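Long-range contacts in 3-oxoacyl-[acyl-carrier-protein] synthase 3 (Micrococcus luteus NCTC 2665, PDB 4EWP), which probably catalyses the first condensation of fatty acid synthesis, joining an acetyl-CoA starter to two carbons taken from malonyl-ACP: residues P183-S188 against G343-R348; E9-S14 against V177-E182; T98-A103 against A116-A121; S198-T203 against F336-V341; Q54-E59 against V150-D155. All blocks are in the same frame, centred on the assembly; numbering follows the deposited sequence.

Contact 1 of 5, residues P183-S188 against G343-R348; sequences PGISPS and GAQVVR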
# COMPACT_ATOMS: atom_id res chain seq x y z
N PRO A 183 -2.01 17.40 -21.59
CA PRO A 183 -1.40 17.27 -20.26
C PRO A 183 -2.29 17.88 -19.18
O PRO A 183 -2.54 19.08 -19.23
CB PRO A 183 -0.12 18.09 -20.38
CG PRO A 183 0.20 18.10 -21.83
CD PRO A 183 -1.12 18.10 -22.54
N GLY A 184 -2.75 17.08 -18.23
CA GLY A 184 -3.56 17.57 -17.13
C GLY A 184 -2.93 17.36 -15.77
O GLY A 184 -3.43 17.89 -14.76
N ILE A 185 -1.84 16.60 -15.73
CA ILE A 185 -1.11 16.33 -14.48
C ILE A 185 0.40 16.50 -14.72
O ILE A 185 1.00 15.79 -15.53
CB ILE A 185 -1.39 14.90 -13.97
CG1 ILE A 185 -2.89 14.66 -13.81
CG2 ILE A 185 -0.66 14.61 -12.67
CD1 ILE A 185 -3.24 13.27 -13.29
N SER A 186 1.00 17.44 -14.02
CA SER A 186 2.42 17.73 -14.20
C SER A 186 3.27 16.64 -13.52
O SER A 186 2.76 15.89 -12.69
CB SER A 186 2.76 19.10 -13.61
OG SER A 186 2.82 19.05 -12.20
N PRO A 187 4.57 16.57 -13.87
CA PRO A 187 5.43 15.49 -13.36
C PRO A 187 5.49 15.52 -11.85
O PRO A 187 5.75 16.57 -11.25
CB PRO A 187 6.81 15.81 -13.95
CG PRO A 187 6.52 16.69 -15.16
CD PRO A 187 5.28 17.47 -14.80
N SER A 188 5.26 14.37 -11.22
CA SER A 188 5.23 14.33 -9.77
C SER A 188 6.57 14.68 -9.15
O SER A 188 7.63 14.29 -9.65
CB SER A 188 4.75 12.97 -9.27
OG SER A 188 3.35 12.83 -9.45
N GLY A 343 4.42 14.35 -1.51
CA GLY A 343 4.16 14.27 -2.93
C GLY A 343 3.45 15.53 -3.42
O GLY A 343 2.61 16.10 -2.70
N ALA A 344 3.80 15.99 -4.63
CA ALA A 344 3.19 17.18 -5.20
C ALA A 344 3.03 17.11 -6.72
O ALA A 344 3.86 16.51 -7.41
CB ALA A 344 4.01 18.43 -4.83
N GLN A 345 1.98 17.76 -7.21
CA GLN A 345 1.72 17.90 -8.65
C GLN A 345 1.00 19.21 -8.92
O GLN A 345 0.29 19.73 -8.07
CB GLN A 345 0.82 16.78 -9.17
CG GLN A 345 1.35 15.40 -9.03
CD GLN A 345 0.84 14.70 -7.78
OE1 GLN A 345 -0.01 15.22 -7.05
NE2 GLN A 345 1.35 13.51 -7.54
N VAL A 346 1.15 19.71 -10.14
CA VAL A 346 0.22 20.71 -10.62
C VAL A 346 -0.84 19.99 -11.46
O VAL A 346 -0.51 19.13 -12.30
CB VAL A 346 0.92 21.81 -11.42
CG1 VAL A 346 -0.11 22.73 -12.07
CG2 VAL A 346 1.87 22.61 -10.50
N VAL A 347 -2.10 20.27 -11.19
CA VAL A 347 -3.17 19.59 -11.89
C VAL A 347 -4.17 20.57 -12.47
O VAL A 347 -4.43 21.61 -11.89
CB VAL A 347 -3.91 18.57 -10.99
CG1 VAL A 347 -2.94 17.50 -10.46
CG2 VAL A 347 -4.64 19.28 -9.86
N ARG A 348 -4.71 20.23 -13.64
CA ARG A 348 -5.83 20.95 -14.23
C ARG A 348 -7.11 20.48 -13.54
O ARG A 348 -7.48 19.31 -13.64
CB ARG A 348 -5.88 20.65 -15.72
CG ARG A 348 -6.86 21.50 -16.49
CD ARG A 348 -6.27 21.92 -17.82
NE ARG A 348 -5.84 23.31 -17.77
CZ ARG A 348 -4.66 23.75 -18.19
NH1 ARG A 348 -3.77 22.90 -18.70
NH2 ARG A 348 -4.36 25.04 -18.10
O HOH W 1 -5.99 17.14 -14.05

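Contact 2 of 5, residues E9-S14 against V177-E182; sequences ERPAAS and VAASDE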
# COMPACT_ATOMS: atom_id res chain seq x y z
N GLU A 9 0.25 0.19 -25.97
CA GLU A 9 0.40 1.54 -26.51
C GLU A 9 0.10 2.58 -25.42
O GLU A 9 -0.65 2.29 -24.48
CB GLU A 9 -0.51 1.77 -27.71
CG GLU A 9 0.13 1.39 -29.04
CD GLU A 9 -0.91 1.06 -30.08
OE1 GLU A 9 -2.01 0.60 -29.69
OE2 GLU A 9 -0.64 1.25 -31.29
N ARG A 10 0.68 3.77 -25.54
CA ARG A 10 0.57 4.81 -24.51
C ARG A 10 -0.15 6.07 -25.01
O ARG A 10 0.10 6.55 -26.12
CB ARG A 10 1.96 5.15 -23.98
CG ARG A 10 2.72 3.91 -23.52
CD ARG A 10 4.13 4.21 -23.03
NE ARG A 10 5.03 4.55 -24.12
CZ ARG A 10 6.35 4.60 -24.00
NH1 ARG A 10 7.10 4.93 -25.05
NH2 ARG A 10 6.92 4.34 -22.84
N PRO A 11 -1.05 6.61 -24.18
CA PRO A 11 -1.71 7.86 -24.59
C PRO A 11 -0.74 9.01 -24.38
O PRO A 11 0.31 8.80 -23.76
CB PRO A 11 -2.87 7.97 -23.60
CG PRO A 11 -2.31 7.35 -22.33
CD PRO A 11 -1.40 6.23 -22.80
N ALA A 12 -1.07 10.19 -24.89
CA ALA A 12 -0.21 11.36 -24.77
C ALA A 12 -0.04 11.83 -23.32
O ALA A 12 1.06 12.24 -22.91
CB ALA A 12 -0.76 12.50 -25.63
N ALA A 13 -1.12 11.77 -22.55
CA ALA A 13 -1.09 12.37 -21.21
C ALA A 13 -2.26 11.88 -20.36
O ALA A 13 -2.97 10.95 -20.73
CB ALA A 13 -1.10 13.90 -21.31
N SER A 14 -2.45 12.52 -19.22
CA SER A 14 -3.46 12.08 -18.27
C SER A 14 -4.17 13.29 -17.69
O SER A 14 -3.73 14.42 -17.88
CB SER A 14 -2.78 11.35 -17.12
OG SER A 14 -1.85 12.23 -16.50
N VAL A 177 -8.50 9.46 -12.48
CA VAL A 177 -7.48 9.89 -13.42
C VAL A 177 -7.68 9.15 -14.74
O VAL A 177 -7.76 7.92 -14.76
CB VAL A 177 -6.08 9.59 -12.88
CG1 VAL A 177 -5.01 10.02 -13.89
CG2 VAL A 177 -5.90 10.27 -11.52
N ALA A 178 -7.75 9.89 -15.83
CA ALA A 178 -8.02 9.28 -17.12
C ALA A 178 -7.00 9.64 -18.21
O ALA A 178 -6.37 10.72 -18.18
CB ALA A 178 -9.43 9.66 -17.59
N ALA A 179 -6.86 8.74 -19.18
CA ALA A 179 -6.11 9.06 -20.39
C ALA A 179 -6.62 10.37 -20.99
O ALA A 179 -7.81 10.67 -20.96
CB ALA A 179 -6.23 7.92 -21.41
N SER A 180 -5.70 11.16 -21.54
CA SER A 180 -6.07 12.46 -22.06
C SER A 180 -5.16 12.84 -23.22
O SER A 180 -4.03 12.38 -23.30
CB SER A 180 -6.00 13.50 -20.95
OG SER A 180 -6.30 14.81 -21.43
N ASP A 181 -5.68 13.69 -24.12
CA ASP A 181 -4.91 14.24 -25.23
C ASP A 181 -4.00 15.37 -24.78
O ASP A 181 -2.88 15.53 -25.28
CB ASP A 181 -5.85 14.78 -26.32
CG ASP A 181 -6.37 13.69 -27.24
OD1 ASP A 181 -5.82 12.57 -27.21
OD2 ASP A 181 -7.33 13.96 -28.01
N GLU A 182 -4.49 16.17 -23.85
CA GLU A 182 -3.71 17.29 -23.33
C GLU A 182 -3.25 17.02 -21.91
O GLU A 182 -4.00 16.47 -21.11
CB GLU A 182 -4.52 18.58 -23.40
CG GLU A 182 -4.79 19.06 -24.82
CD GLU A 182 -3.55 19.62 -25.49
OE1 GLU A 182 -2.70 20.24 -24.80
OE2 GLU A 182 -3.41 19.45 -26.72

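Contact 3 of 5, residues T98-A103 against A116-A121; sequences TPSAAA and AYDVSA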
# COMPACT_ATOMS: atom_id res chain seq x y z
N THR A 98 -4.81 -7.72 6.23
CA THR A 98 -5.14 -8.22 4.89
C THR A 98 -6.52 -8.86 4.95
O THR A 98 -6.96 -9.29 6.01
CB THR A 98 -4.11 -9.29 4.44
OG1 THR A 98 -4.22 -9.51 3.03
CG2 THR A 98 -4.33 -10.60 5.21
N PRO A 99 -7.24 -8.88 3.83
CA PRO A 99 -6.90 -8.25 2.54
C PRO A 99 -7.15 -6.74 2.57
O PRO A 99 -7.55 -6.20 3.59
CB PRO A 99 -7.86 -8.92 1.55
CG PRO A 99 -8.79 -9.83 2.36
CD PRO A 99 -8.56 -9.55 3.81
N SER A 100 -6.93 -6.07 1.44
CA SER A 100 -7.01 -4.62 1.40
C SER A 100 -8.46 -4.11 1.43
O SER A 100 -9.41 -4.85 1.21
CB SER A 100 -6.35 -4.12 0.14
OG SER A 100 -7.08 -4.56 -0.99
N ALA A 101 -8.59 -2.82 1.70
CA ALA A 101 -9.87 -2.15 1.65
C ALA A 101 -10.27 -1.96 0.19
O ALA A 101 -11.45 -2.02 -0.18
CB ALA A 101 -9.74 -0.81 2.33
N ALA A 102 -9.25 -1.73 -0.64
CA ALA A 102 -9.44 -1.46 -2.04
C ALA A 102 -10.26 -2.55 -2.71
O ALA A 102 -11.07 -2.29 -3.60
CB ALA A 102 -8.08 -1.30 -2.74
N ALA A 103 -10.02 -3.79 -2.28
CA ALA A 103 -10.67 -4.93 -2.91
C ALA A 103 -12.16 -4.91 -2.60
O ALA A 103 -12.98 -5.24 -3.45
CB ALA A 103 -10.02 -6.26 -2.47
N ALA A 116 -6.86 -3.89 -7.52
CA ALA A 116 -7.25 -3.05 -6.41
C ALA A 116 -6.22 -3.26 -5.32
O ALA A 116 -5.97 -4.41 -4.94
CB ALA A 116 -8.63 -3.47 -5.92
N TYR A 117 -5.63 -2.18 -4.82
CA TYR A 117 -4.68 -2.30 -3.71
C TYR A 117 -4.69 -1.07 -2.82
O TYR A 117 -5.06 0.02 -3.27
CB TYR A 117 -3.26 -2.55 -4.22
CG TYR A 117 -2.65 -1.46 -5.10
CD1 TYR A 117 -1.77 -0.51 -4.57
CD2 TYR A 117 -2.92 -1.40 -6.46
CE1 TYR A 117 -1.20 0.47 -5.39
CE2 TYR A 117 -2.35 -0.43 -7.27
CZ TYR A 117 -1.50 0.49 -6.74
OH TYR A 117 -0.95 1.43 -7.56
N ASP A 118 -4.29 -1.24 -1.56
CA ASP A 118 -4.13 -0.11 -0.64
C ASP A 118 -2.67 0.32 -0.67
O ASP A 118 -1.78 -0.50 -0.94
CB ASP A 118 -4.46 -0.49 0.80
CG ASP A 118 -5.93 -0.86 1.01
OD1 ASP A 118 -6.75 -0.73 0.06
OD2 ASP A 118 -6.26 -1.29 2.14
N VAL A 119 -2.44 1.60 -0.39
CA VAL A 119 -1.11 2.19 -0.35
C VAL A 119 -0.88 2.80 1.03
O VAL A 119 -1.82 3.32 1.65
CB VAL A 119 -1.00 3.31 -1.41
CG1 VAL A 119 0.03 4.34 -1.01
CG2 VAL A 119 -0.68 2.73 -2.77
N SER A 120 0.34 2.72 1.53
CA SER A 120 0.68 3.33 2.81
C SER A 120 1.69 4.45 2.60
O SER A 120 2.89 4.20 2.42
CB SER A 120 1.25 2.30 3.79
OG SER A 120 1.51 2.90 5.06
N ALA A 121 1.18 5.68 2.63
CA ALA A 121 2.01 6.87 2.48
C ALA A 121 1.42 8.02 3.28
O ALA A 121 1.56 9.21 2.92
CB ALA A 121 2.17 7.22 1.02
O HOH W 2 -5.16 -5.65 -2.77

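Contact 4 of 5, residues S198-T203 against F336-V341; sequences STISMT and FGAGLV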
# COMPACT_ATOMS: atom_id res chain seq x y z
N SER A 198 10.38 8.55 12.92
CA SER A 198 9.72 8.63 14.22
C SER A 198 9.06 9.98 14.50
O SER A 198 8.41 10.14 15.54
CB SER A 198 10.70 8.28 15.35
OG SER A 198 11.54 9.39 15.63
N THR A 199 9.20 10.93 13.58
CA THR A 199 8.67 12.29 13.80
C THR A 199 7.14 12.32 13.98
O THR A 199 6.62 13.00 14.86
CB THR A 199 9.13 13.28 12.71
OG1 THR A 199 10.55 13.44 12.82
CG2 THR A 199 8.46 14.65 12.89
N ILE A 200 6.45 11.57 13.13
CA ILE A 200 5.02 11.32 13.27
C ILE A 200 4.91 9.79 13.25
O ILE A 200 5.35 9.16 12.30
CB ILE A 200 4.24 11.87 12.06
CG1 ILE A 200 4.53 13.36 11.86
CG2 ILE A 200 2.75 11.65 12.21
CD1 ILE A 200 3.95 13.89 10.54
N SER A 201 4.35 9.20 14.30
CA SER A 201 4.38 7.75 14.43
C SER A 201 3.37 7.29 15.47
O SER A 201 2.74 8.11 16.12
CB SER A 201 5.77 7.29 14.84
OG SER A 201 6.12 7.78 16.12
N MET A 202 3.21 5.97 15.60
CA MET A 202 2.32 5.40 16.61
C MET A 202 3.09 5.32 17.92
O MET A 202 4.31 5.31 17.91
CB MET A 202 1.85 4.01 16.20
CG MET A 202 1.23 3.93 14.81
SD MET A 202 -0.28 4.91 14.69
CE MET A 202 -1.38 4.00 15.76
N THR A 203 2.38 5.23 19.04
CA THR A 203 3.00 5.15 20.37
C THR A 203 3.88 3.91 20.54
O THR A 203 4.88 3.94 21.27
CB THR A 203 1.95 5.17 21.50
OG1 THR A 203 0.87 4.29 21.17
CG2 THR A 203 1.40 6.58 21.71
N PHE A 336 1.94 15.74 2.65
CA PHE A 336 3.12 15.48 3.45
C PHE A 336 2.72 14.85 4.78
O PHE A 336 1.81 15.35 5.45
CB PHE A 336 3.92 16.77 3.67
CG PHE A 336 3.06 18.00 3.98
CD1 PHE A 336 2.83 18.38 5.29
CD2 PHE A 336 2.53 18.76 2.95
CE1 PHE A 336 2.05 19.49 5.58
CE2 PHE A 336 1.75 19.88 3.23
CZ PHE A 336 1.51 20.25 4.55
N GLY A 337 3.38 13.76 5.16
CA GLY A 337 3.10 13.15 6.45
C GLY A 337 4.10 12.13 6.95
O GLY A 337 5.25 12.12 6.51
N ALA A 338 3.66 11.28 7.88
CA ALA A 338 4.51 10.30 8.56
C ALA A 338 5.39 9.50 7.58
O ALA A 338 4.93 9.05 6.53
CB ALA A 338 3.67 9.36 9.41
N GLY A 339 6.66 9.33 7.92
CA GLY A 339 7.57 8.62 7.03
C GLY A 339 9.02 8.97 7.25
O GLY A 339 9.83 8.12 7.64
N LEU A 340 9.39 10.23 6.99
CA LEU A 340 8.47 11.23 6.46
C LEU A 340 8.31 11.01 4.95
O LEU A 340 9.23 10.53 4.29
CB LEU A 340 9.02 12.62 6.75
CG LEU A 340 9.06 13.11 8.21
CD1 LEU A 340 9.97 14.33 8.39
CD2 LEU A 340 7.65 13.44 8.70
N VAL A 341 7.14 11.34 4.41
CA VAL A 341 6.92 11.27 2.97
C VAL A 341 6.18 12.51 2.46
O VAL A 341 5.46 13.16 3.22
CB VAL A 341 6.16 9.99 2.54
CG1 VAL A 341 6.99 8.74 2.82
CG2 VAL A 341 4.78 9.92 3.22
O HOH W 3 7.56 10.13 10.53

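Contact 5 of 5, residues Q54-E59 against V150-D155; sequences QRATAE and VERLSD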
# COMPACT_ATOMS: atom_id res chain seq x y z
N GLN A 54 -14.67 16.55 11.32
CA GLN A 54 -15.51 15.43 10.94
C GLN A 54 -15.16 14.22 11.80
O GLN A 54 -14.00 13.83 11.89
CB GLN A 54 -15.30 15.11 9.46
CG GLN A 54 -15.86 16.20 8.57
CD GLN A 54 -15.30 16.20 7.17
OE1 GLN A 54 -15.55 17.14 6.40
NE2 GLN A 54 -14.53 15.17 6.81
N ARG A 55 -16.17 13.65 12.45
CA ARG A 55 -15.96 12.43 13.21
C ARG A 55 -16.97 11.36 12.76
O ARG A 55 -18.18 11.55 12.85
CB ARG A 55 -16.03 12.70 14.72
CG ARG A 55 -14.79 13.41 15.27
CD ARG A 55 -13.52 12.60 14.97
NE ARG A 55 -12.28 13.24 15.39
CZ ARG A 55 -11.84 13.29 16.65
NH1 ARG A 55 -12.54 12.76 17.64
NH2 ARG A 55 -10.68 13.90 16.93
N ALA A 56 -16.44 10.25 12.26
CA ALA A 56 -17.26 9.18 11.70
C ALA A 56 -17.86 8.32 12.79
O ALA A 56 -17.26 8.14 13.85
CB ALA A 56 -16.42 8.31 10.76
N THR A 57 -19.05 7.79 12.52
CA THR A 57 -19.68 6.82 13.41
C THR A 57 -19.06 5.45 13.16
O THR A 57 -18.25 5.29 12.24
CB THR A 57 -21.19 6.72 13.15
OG1 THR A 57 -21.42 6.28 11.81
CG2 THR A 57 -21.85 8.07 13.34
N ALA A 58 -19.46 4.47 13.96
CA ALA A 58 -19.01 3.08 13.81
C ALA A 58 -19.34 2.48 12.45
O ALA A 58 -18.54 1.72 11.90
CB ALA A 58 -19.59 2.21 14.93
N GLU A 59 -20.51 2.81 11.92
CA GLU A 59 -20.96 2.29 10.62
C GLU A 59 -20.20 2.91 9.45
O GLU A 59 -20.09 2.30 8.37
CB GLU A 59 -22.47 2.52 10.41
CG GLU A 59 -23.38 1.72 11.31
CD GLU A 59 -23.36 2.20 12.76
OE1 GLU A 59 -23.26 3.44 12.98
OE2 GLU A 59 -23.46 1.35 13.68
N VAL A 150 -8.51 8.11 2.15
CA VAL A 150 -9.58 7.84 3.11
C VAL A 150 -9.03 7.40 4.46
O VAL A 150 -8.07 6.64 4.52
CB VAL A 150 -10.61 6.80 2.56
CG1 VAL A 150 -9.91 5.54 2.04
CG2 VAL A 150 -11.66 6.44 3.60
N GLU A 151 -9.62 7.90 5.54
CA GLU A 151 -9.14 7.59 6.87
C GLU A 151 -10.26 7.67 7.89
O GLU A 151 -11.12 8.56 7.82
CB GLU A 151 -8.06 8.59 7.30
CG GLU A 151 -6.85 8.76 6.38
CD GLU A 151 -5.85 7.62 6.48
OE1 GLU A 151 -6.19 6.56 7.02
OE2 GLU A 151 -4.71 7.80 6.01
N ARG A 152 -10.26 6.75 8.84
CA ARG A 152 -11.00 6.98 10.07
C ARG A 152 -9.95 7.14 11.17
O ARG A 152 -9.72 6.22 11.97
CB ARG A 152 -12.02 5.87 10.37
CG ARG A 152 -13.01 6.27 11.50
CD ARG A 152 -14.27 5.41 11.55
NE ARG A 152 -13.98 4.03 11.92
CZ ARG A 152 -14.87 3.04 11.89
NH1 ARG A 152 -16.13 3.26 11.51
NH2 ARG A 152 -14.49 1.81 12.24
N LEU A 153 -9.30 8.30 11.18
CA LEU A 153 -8.24 8.59 12.12
C LEU A 153 -8.72 8.54 13.56
O LEU A 153 -7.92 8.33 14.48
CB LEU A 153 -7.66 9.99 11.84
CG LEU A 153 -6.92 10.20 10.52
CD1 LEU A 153 -6.66 11.66 10.31
CD2 LEU A 153 -5.60 9.43 10.54
N SER A 154 -10.01 8.75 13.78
CA SER A 154 -10.52 8.76 15.14
C SER A 154 -10.33 7.38 15.79
O SER A 154 -10.37 7.25 17.01
CB SER A 154 -11.99 9.21 15.19
OG SER A 154 -12.79 8.42 14.32
N ASP A 155 -10.10 6.36 14.98
CA ASP A 155 -9.83 5.03 15.54
C ASP A 155 -8.45 4.91 16.18
O ASP A 155 -8.23 4.00 16.98
CB ASP A 155 -9.97 3.93 14.48
CG ASP A 155 -11.40 3.56 14.25
OD1 ASP A 155 -12.22 3.71 15.19
OD2 ASP A 155 -11.71 3.13 13.12
O HOH W 4 -16.46 -0.15 13.08

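Contact 1 of 5, residues P183-S188 against G343-R348
Ser-186 grips Val-346 at both ends of its backbone. Its N gives a nearly straight hydrogen bond to Val-346 O (2.8 Å), and its OG, held between the backbone N and the carbonyl carbon (chi1 76°), takes the bond from Val-346 N at 2.7 Å. The serine oxygen thus stands in where a partner strand would offer a carbonyl. Close by, Gln-345 bends at chi2 and brings NE2 to Ser-188 OG (2.8 Å), which lies in its amide plane; OE1 goes to Gln-333 and NE2 also to the carbonyl of Cys-127, so the buried amide is fixed at both ends. Gln-345 CG lies 4.2 Å from Ile-185 CG2. Were Gln-345 an alanine, Ser-188 OG would probably lose this donor and a gap would open beside Ile-185 CG2. The run 183-188 leads out of strand 170-180 toward strand 189-192, the edge of the C-terminal sheet of this thiolase fold, and so carries the chain from one half to the other. The looser side is at Arg-348, partly exposed. Its N still donates to Gly-184 O (2.9 Å), but a water joins that oxygen to Arg-348 O, and the guanidinium leaves to hydrogen-bond Gly-328 O through NE.

Contact 2 of 5, residues E9-S14 against V177-E182
Two antiparallel strands, 13-22 and 170-180, meet here at the outer margin of the N-terminal sheet of the thiolase fold, where the first of them is just beginning. Ala-13 and Ser-180 form the hydrogen-bonded pair. Ser-180 N donates to Ala-13 O at 2.9 Å from well above the carbonyl plane, and the return bond from Ala-13 N to Ser-180 O (3.1 Å) is weak, bent to 126° at the hydrogen. The ladder is therefore already distorted at this end. Next to it Ser-14 and Ala-179 make the non-hydrogen-bonded pair, and Ser-14 CA sends a CA-H...O contact to Ala-178 O at 3.2 Å.

The side chains that meet here are small. CB and CG of Pro-11 rest on the methyl of Ala-179, CB to CB 4.0 Å, before the strand starts. Ser-14 points away from the partner strand, yet its CB still touches Val-177 CG1 (4.1 Å), while its OG hydrogen-bonds Asp-134 of helix 125-138, the helix that also packs on Val-177. Outside the ladder the second subunit approaches: its Arg-10 donates to the carbonyl of Pro-11, and the same bond is made in reverse. Ser-180, whose CB rests on Ser-14 C, has OG anti to the backbone N (chi1 178°), which swings it along its own chain to donate to Glu-182 O at 2.9 Å.

Contact 3 of 5, residues T98-A103 against A116-A121
This is a buried helix-to-strand contact inside a beta-alpha-beta unit, in which the carboxylate of Asp-118, on strand 116-120, binds the first turn of helix 101-108, which precedes it in the chain. The carboxylate reaches two consecutive backbone N-H groups. OD2 takes Ala-101 N in an almost straight bond of 2.8 Å, met on the syn side but 23° out of the carboxylate plane, and OD1 offers its syn lone pair to Ala-102 N, also 2.8 Å. Two bonds fix the rotation of the group, and the amino end of the helix would be expected to favour its negative charge.

Ser-100 supplies the N-cap. Its OG sits between the backbone N and the carbonyl carbon (chi1 65°), which turns it back to accept from Ala-103 N at 3.3 Å, and its CB rests against Asp-118 CG (3.4 Å). A water accepts a hydrogen bond from Ser-100 OG and donates to Ala-116 O, tying the cap to the strand a second time. The methyls of Ala-102 and Ala-116 also meet, CB to CB 3.9 Å.

Strand 86-90 flanks the pair, its Val-89 touching both Ala-102 and Asp-118, while on the other side strand 116-120 continues the sheet through an antiparallel ladder with the second subunit, whose Trp-197 donates to the carbonyl of Ser-100.

Contact 4 of 5, residues S198-T203 against F336-V341
Ile-200 lays its side chain over the turn at Ala-338. CB and CG2 both press on the alanine methyl, with Ile-200 CB 3.7 Å from Ala-338 CB, and CD1 runs on along the backbone to Ala-338 N, also 3.7 Å. With CG1 anti to the carbonyl carbon (chi1 -55°) and the chain extended beyond it, CD1 comes within 4.2 Å of Leu-340 CD2. That leucine methyl also meets Thr-199 CB. The Ala-338 methyl itself lies close to the carbonyl of Ile-200, CB to O 3.3 Å.

Residues 337-341 form a tight hairpin between strands 330-337 and 341-348, closed by paired backbone bonds between Gly-337 and Val-341. Gly-339 stands at backbone angles where a side chain would jam against the preceding carbonyl, and the peptide leading into Leu-340 is cis. This glycine-rich loop borders the probable active site: Gly-337 lies close to the side chain of Cys-123, a predicted active-site residue. Pro-99 of the second subunit also packs on Ala-338.

A water is the polar link, accepting from both Ile-200 N (3.2 Å) and Gly-339 N (2.9 Å). Direct contact is by carbon atoms, packed partly against backbone, and depends on fit rather than on directed bonds, while the water gives two backbone donors a common acceptor.

Contact 5 of 5, residues Q54-E59 against V150-D155
Arg-152 NH1 reaches across to two successive carbonyls of the loop that follows strand 52-54. Arg-152 comes from strand 144-152 of the N-terminal thiolase-fold sheet, with a 3-10 turn at 153-155 following. The bond to Ala-58 O is the sounder one, 2.9 Å with the oxygen at the edge of the guanidinium, although the nitrogen stands well above the carbonyl plane; the one to Thr-57 O (3.0 Å) is weak, bent to 122° at the hydrogen. CG lies anti to the backbone N (chi1 -167°) and the chain bends at chi3, bringing CD against Ala-56 CB at 3.7 Å. A water bridges Ala-58 O and Arg-152 NH2.

Behind these contacts, Asp-155 fixes the guanidinium from its own turn. Its OD2 forms a salt bridge with NE (2.7 Å) in the guanidinium plane, and its OD1 pairs with Arg-210 of the second subunit, so the arginine is braced from the dimer interface. A leucine in place of Arg-152 would probably leave Asp-155 OD2 without its charged mate and the carbonyls of Thr-57 and Ala-58 without this donor.

Further along, Asp-170 ties the two segments together, its OD2 accepting from Ser-154 OG and from the backbone N of Ala-56. Arg-55 runs alongside, its NE directed to Leu-168 O, and its aliphatic part closes the contact, with Arg-55 CD on Ser-154 CB at 3.7 Å.

In the fold
Contacts 2, 3 and 5 reach the N-terminal sheet: contact 2 at outer strand 13-22, contact 5 on strand 144-152, contact 3 on strand 116-120 at the other margin. Contacts 1 and 4 share the C-terminal sheet through neighbouring strands 341-348 and 330-337. The halves touch at contacts 1 and 2, centres 13 Å apart, with a probable hydrogen bond from Gly-184 N to Ser-14 O, and again between contacts 3 and 4. Contacts 2 and 5 lie about 35 Å apart, centre to centre, on opposite sides of the chain's centre. In sequence, contacts 3 and 5 fall within the span of contact 2, and contact 4 within that of contact 1. All five touch the second subunit of the homodimer.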